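Local coordinates for putative xanthine dehydrogenase YAGS fad-binding subunit (PDB 5G5G), which binds the molybdenum cofactor as a subunit of a periplasmic aldehyde oxidase, which probably oxidises aldehydes to carboxylic acids, at residues M1-I12 and A568-E580. Sequence-based numbering, arbitrary orientation. Where two conformers were deposited one is given.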
loop_
_atom_site.group_PDB
_atom_site.type_symbol
_atom_site.label_atom_id
_atom_site.label_comp_id
_atom_site.label_asym_id
_atom_site.label_seq_id
_atom_site.Cartn_x
_atom_site.Cartn_y
_atom_site.Cartn_z
ATOM N N MET C 1 3.153 26.347 -29.371
ATOM C CA MET C 1 4.549 26.089 -29.790
ATOM C C MET C 1 4.524 24.680 -30.354
ATOM O O MET C 1 3.916 23.786 -29.764
ATOM C CB MET C 1 5.497 26.175 -28.578
ATOM C CG MET C 1 6.957 25.955 -28.895
ATOM S SD MET C 1 7.882 25.900 -27.327
ATOM C CE MET C 1 8.286 27.659 -27.267
ATOM N N LYS C 2 5.164 24.481 -31.492
ATOM C CA LYS C 2 5.249 23.158 -32.109
ATOM C C LYS C 2 6.701 22.654 -32.058
ATOM O O LYS C 2 7.575 23.242 -32.684
ATOM C CB LYS C 2 4.758 23.261 -33.570
ATOM C CG LYS C 2 4.795 21.943 -34.343
ATOM C CD LYS C 2 3.809 20.907 -33.829
ATOM C CE LYS C 2 4.044 19.529 -34.400
ATOM N NZ LYS C 2 3.846 19.500 -35.875
ATOM N N PHE C 3 6.929 21.569 -31.334
ATOM C CA PHE C 3 8.264 20.988 -31.154
ATOM C C PHE C 3 8.509 19.923 -32.229
ATOM O O PHE C 3 8.095 18.770 -32.075
ATOM C CB PHE C 3 8.421 20.412 -29.751
ATOM C CG PHE C 3 9.820 19.989 -29.425
ATOM C CD1 PHE C 3 10.777 20.939 -29.116
ATOM C CD2 PHE C 3 10.208 18.642 -29.464
ATOM C CE1 PHE C 3 12.069 20.567 -28.812
ATOM C CE2 PHE C 3 11.540 18.251 -29.195
ATOM C CZ PHE C 3 12.460 19.229 -28.892
ATOM N N ASP C 4 9.186 20.334 -33.287
ATOM C CA ASP C 4 9.436 19.403 -34.391
ATOM C C ASP C 4 10.904 19.246 -34.764
ATOM O O ASP C 4 11.204 18.428 -35.639
ATOM C CB ASP C 4 8.569 19.728 -35.635
ATOM C CG ASP C 4 8.732 21.141 -36.149
ATOM O OD1 ASP C 4 9.694 21.856 -35.779
ATOM O OD2 ASP C 4 7.866 21.552 -36.968
ATOM N N LYS C 5 11.813 19.978 -34.091
ATOM C CA LYS C 5 13.238 19.860 -34.334
ATOM C C LYS C 5 13.907 19.682 -32.992
ATOM O O LYS C 5 13.382 20.130 -32.003
ATOM C CB LYS C 5 13.743 21.132 -35.035
ATOM C CG LYS C 5 13.227 21.262 -36.458
ATOM C CD LYS C 5 13.619 22.581 -37.127
ATOM C CE LYS C 5 12.815 23.809 -36.661
ATOM N NZ LYS C 5 11.309 23.705 -36.768
ATOM N N PRO C 6 15.031 18.974 -32.920
ATOM C CA PRO C 6 15.661 18.861 -31.593
ATOM C C PRO C 6 15.963 20.239 -30.954
ATOM O O PRO C 6 16.217 21.197 -31.677
ATOM C CB PRO C 6 16.965 18.120 -31.893
ATOM C CG PRO C 6 16.690 17.402 -33.184
ATOM C CD PRO C 6 15.833 18.324 -33.966
ATOM N N ALA C 7 15.907 20.336 -29.640
ATOM C CA ALA C 7 16.116 21.605 -28.924
ATOM C C ALA C 7 17.556 22.059 -29.033
ATOM O O ALA C 7 18.458 21.234 -29.034
ATOM C CB ALA C 7 15.734 21.450 -27.456
ATOM N N GLY C 8 17.764 23.355 -29.195
ATOM C CA GLY C 8 19.115 23.954 -29.194
ATOM C C GLY C 8 19.335 24.496 -27.794
ATOM O O GLY C 8 18.735 24.004 -26.832
ATOM N N GLU C 9 20.163 25.521 -27.660
ATOM C CA GLU C 9 20.351 26.165 -26.363
ATOM C C GLU C 9 19.146 27.018 -26.077
ATOM O O GLU C 9 18.632 27.696 -26.952
ATOM C CB GLU C 9 21.593 27.073 -26.331
ATOM C CG GLU C 9 22.891 26.290 -26.171
ATOM C CD GLU C 9 24.119 27.186 -25.972
ATOM O OE1 GLU C 9 24.034 28.266 -25.313
ATOM O OE2 GLU C 9 25.172 26.798 -26.494
ATOM N N ASN C 10 18.699 27.011 -24.843
ATOM C CA ASN C 10 17.558 27.838 -24.453
ATOM C C ASN C 10 17.697 28.163 -22.965
ATOM O O ASN C 10 18.647 27.699 -22.342
ATOM C CB ASN C 10 16.222 27.112 -24.834
ATOM C CG ASN C 10 15.966 25.853 -24.036
ATOM O OD1 ASN C 10 16.258 25.779 -22.848
ATOM N ND2 ASN C 10 15.319 24.874 -24.677
ATOM N N PRO C 11 16.804 28.976 -22.396
ATOM C CA PRO C 11 17.025 29.461 -21.011
ATOM C C PRO C 11 17.120 28.392 -19.938
ATOM O O PRO C 11 17.746 28.636 -18.898
ATOM C CB PRO C 11 15.825 30.393 -20.765
ATOM C CG PRO C 11 15.527 30.924 -22.139
ATOM C CD PRO C 11 15.711 29.714 -23.042
ATOM N N ILE C 12 16.500 27.219 -20.153
ATOM C CA ILE C 12 16.487 26.188 -19.170
ATOM C C ILE C 12 17.891 25.677 -18.949
ATOM O O ILE C 12 18.220 25.293 -17.834
ATOM C CB ILE C 12 15.564 24.996 -19.555
ATOM C CG1 ILE C 12 14.102 25.476 -19.746
ATOM C CG2 ILE C 12 15.619 23.878 -18.515
ATOM C CD1 ILE C 12 13.419 25.968 -18.516
ATOM N N ALA C 568 0.111 35.033 -20.260
ATOM C CA ALA C 568 0.368 34.237 -21.436
ATOM C C ALA C 568 -0.298 32.904 -21.236
ATOM O O ALA C 568 -0.249 32.351 -20.141
ATOM C CB ALA C 568 1.860 34.065 -21.642
ATOM N N GLU C 569 -0.901 32.371 -22.280
ATOM C CA GLU C 569 -1.495 31.036 -22.240
ATOM C C GLU C 569 -1.122 30.327 -23.517
ATOM O O GLU C 569 -1.455 30.794 -24.622
ATOM C CB GLU C 569 -3.001 31.118 -22.119
ATOM C CG GLU C 569 -3.653 29.759 -22.091
ATOM C CD GLU C 569 -5.091 29.826 -21.663
ATOM O OE1 GLU C 569 -5.531 30.830 -21.076
ATOM O OE2 GLU C 569 -5.783 28.860 -21.928
ATOM N N GLU C 570 -0.379 29.253 -23.376
ATOM C CA GLU C 570 0.109 28.519 -24.545
ATOM C C GLU C 570 0.178 27.032 -24.254
ATOM O O GLU C 570 0.205 26.618 -23.134
ATOM C CB GLU C 570 1.525 28.997 -24.956
ATOM C CG GLU C 570 1.675 30.464 -25.292
ATOM C CD GLU C 570 1.029 30.899 -26.595
ATOM O OE1 GLU C 570 0.990 30.088 -27.546
ATOM O OE2 GLU C 570 0.642 32.077 -26.675
ATOM N N SER C 571 0.285 26.269 -25.324
ATOM C CA SER C 571 0.531 24.856 -25.263
ATOM C C SER C 571 1.754 24.482 -26.097
ATOM O O SER C 571 2.122 25.187 -27.033
ATOM C CB SER C 571 -0.669 24.090 -25.792
ATOM O OG SER C 571 -1.760 24.250 -24.894
ATOM N N ILE C 572 2.344 23.363 -25.711
ATOM C CA ILE C 572 3.293 22.662 -26.538
ATOM C C ILE C 572 2.638 21.479 -27.223
ATOM O O ILE C 572 1.891 20.705 -26.582
ATOM C CB ILE C 572 4.521 22.273 -25.733
ATOM C CG1 ILE C 572 5.585 21.740 -26.694
ATOM C CG2 ILE C 572 4.247 21.285 -24.621
ATOM C CD1 ILE C 572 6.957 22.176 -26.392
ATOM N N GLU C 573 2.962 21.308 -28.503
ATOM C CA GLU C 573 2.533 20.164 -29.295
ATOM C C GLU C 573 3.763 19.531 -29.871
ATOM O O GLU C 573 4.746 20.219 -30.086
ATOM C CB GLU C 573 1.685 20.626 -30.476
ATOM C CG GLU C 573 0.391 21.297 -30.088
ATOM C CD GLU C 573 -0.443 21.614 -31.312
ATOM O OE1 GLU C 573 0.116 22.179 -32.268
ATOM O OE2 GLU C 573 -1.631 21.288 -31.305
ATOM N N PHE C 574 3.678 18.240 -30.144
ATOM C CA PHE C 574 4.840 17.455 -30.591
ATOM C C PHE C 574 4.652 16.877 -31.972
ATOM O O PHE C 574 3.609 16.362 -32.286
ATOM C CB PHE C 574 5.147 16.365 -29.586
ATOM C CG PHE C 574 5.579 16.890 -28.257
ATOM C CD1 PHE C 574 6.906 17.202 -28.014
ATOM C CD2 PHE C 574 4.643 17.163 -27.264
ATOM C CE1 PHE C 574 7.304 17.744 -26.777
ATOM C CE2 PHE C 574 5.027 17.692 -26.019
ATOM C CZ PHE C 574 6.367 17.976 -25.783
ATOM N N GLY C 575 5.662 17.023 -32.816
ATOM C CA GLY C 575 5.649 16.511 -34.204
ATOM C C GLY C 575 6.142 15.070 -34.256
ATOM O O GLY C 575 5.847 14.294 -33.374
ATOM N N THR C 576 6.931 14.744 -35.261
ATOM C CA THR C 576 7.312 13.370 -35.567
ATOM C C THR C 576 8.662 12.882 -35.023
ATOM O O THR C 576 9.132 11.835 -35.470
ATOM C CB THR C 576 7.352 13.169 -37.096
ATOM O OG1 THR C 576 8.303 14.064 -37.690
ATOM C CG2 THR C 576 6.000 13.432 -37.693
ATOM N N LEU C 577 9.279 13.591 -34.060
ATOM C CA LEU C 577 10.577 13.116 -33.513
ATOM C C LEU C 577 10.459 11.775 -32.779
ATOM O O LEU C 577 11.403 11.008 -32.796
ATOM C CB LEU C 577 11.224 14.152 -32.597
ATOM C CG LEU C 577 11.719 15.388 -33.332
ATOM C CD1 LEU C 577 11.986 16.474 -32.299
ATOM C CD2 LEU C 577 12.965 15.128 -34.184
ATOM N N SER C 578 9.301 11.478 -32.177
ATOM C CA SER C 578 9.130 10.192 -31.540
ATOM C C SER C 578 8.961 9.043 -32.559
ATOM O O SER C 578 9.046 7.883 -32.160
ATOM C CB SER C 578 7.941 10.210 -30.596
ATOM O OG SER C 578 6.788 10.480 -31.373
ATOM N N LYS C 579 8.645 9.335 -33.818
ATOM C CA LYS C 579 8.700 8.300 -34.878
ATOM C C LYS C 579 10.078 8.204 -35.510
ATOM O O LYS C 579 10.561 7.114 -35.820
ATOM C CB LYS C 579 7.675 8.585 -35.973
ATOM C CG LYS C 579 6.253 8.620 -35.442
ATOM C CD LYS C 579 5.277 9.017 -36.551
ATOM C CE LYS C 579 3.875 8.473 -36.288
ATOM N NZ LYS C 579 3.849 6.976 -36.384
ATOM N N GLU C 580 10.709 9.350 -35.710
ATOM C CA GLU C 580 12.032 9.391 -36.297
ATOM C C GLU C 580 13.107 8.686 -35.430
ATOM O O GLU C 580 14.022 8.022 -35.963
ATOM C CB GLU C 580 12.434 10.852 -36.575
ATOM C CG GLU C 580 13.836 10.924 -37.125
ATOM C CD GLU C 580 14.202 12.271 -37.697
ATOM O OE1 GLU C 580 13.448 13.253 -37.441
ATOM O OE2 GLU C 580 15.271 12.291 -38.349
HETATM O O HOH W 1 3.344 28.993 -28.341
#
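M1 to D4 run parallel to S571 to G575, and four backbone hydrogen bonds join them: M1 N to S571 O, E573 N to M1 O, F3 N to E573 O (2.9 Å) and G575 N to F3 O. The terminal amine of M1 has a second acceptor, a water that in turn donates to E570 OE1. F3 and F574, paired in the bridge, lie on one side of the sheet, where F3 CD2 comes within 3.9 Å of F574 CD1 and the ring planes are inclined at 66°. With CG turned anti to its own N (chi1 -171°), the F3 ring extends out from the strand, so that its CE2 meets L577, at the start of helix 577-580, whose CD1 lies 3.6 Å from F3 CE2. The side chain of L577 also rests CG against D4 O, while its CD1 meets the backbone of K5. Replacing L577 with an alanine would probably leave CD2 and CE2 of the F3 ring without this apolar neighbour and open a gap against the D4-K5 backbone. I572 CD1 touches both M1 SD, at 3.9 Å, and F3 CB. On the other side of the sheet, K2 crosses E573 at about a right angle, and its bend at chi2 (67°) lays CE over G575, 3.4 Å from G575 CA, a tight fit at a residue lacking a side chain. K2 NZ and E573 OE1 remain 5.8 Å apart, too far for a salt bridge. P684 packs on F3 and Y520 of helix 511-534 on M1. The arrangement is that of a short N-terminal edge strand added in parallel to a mixed five-stranded sheet, whose next strand, 566-574, pairs antiparallel with 447-453 within the molybdopterin-binding region.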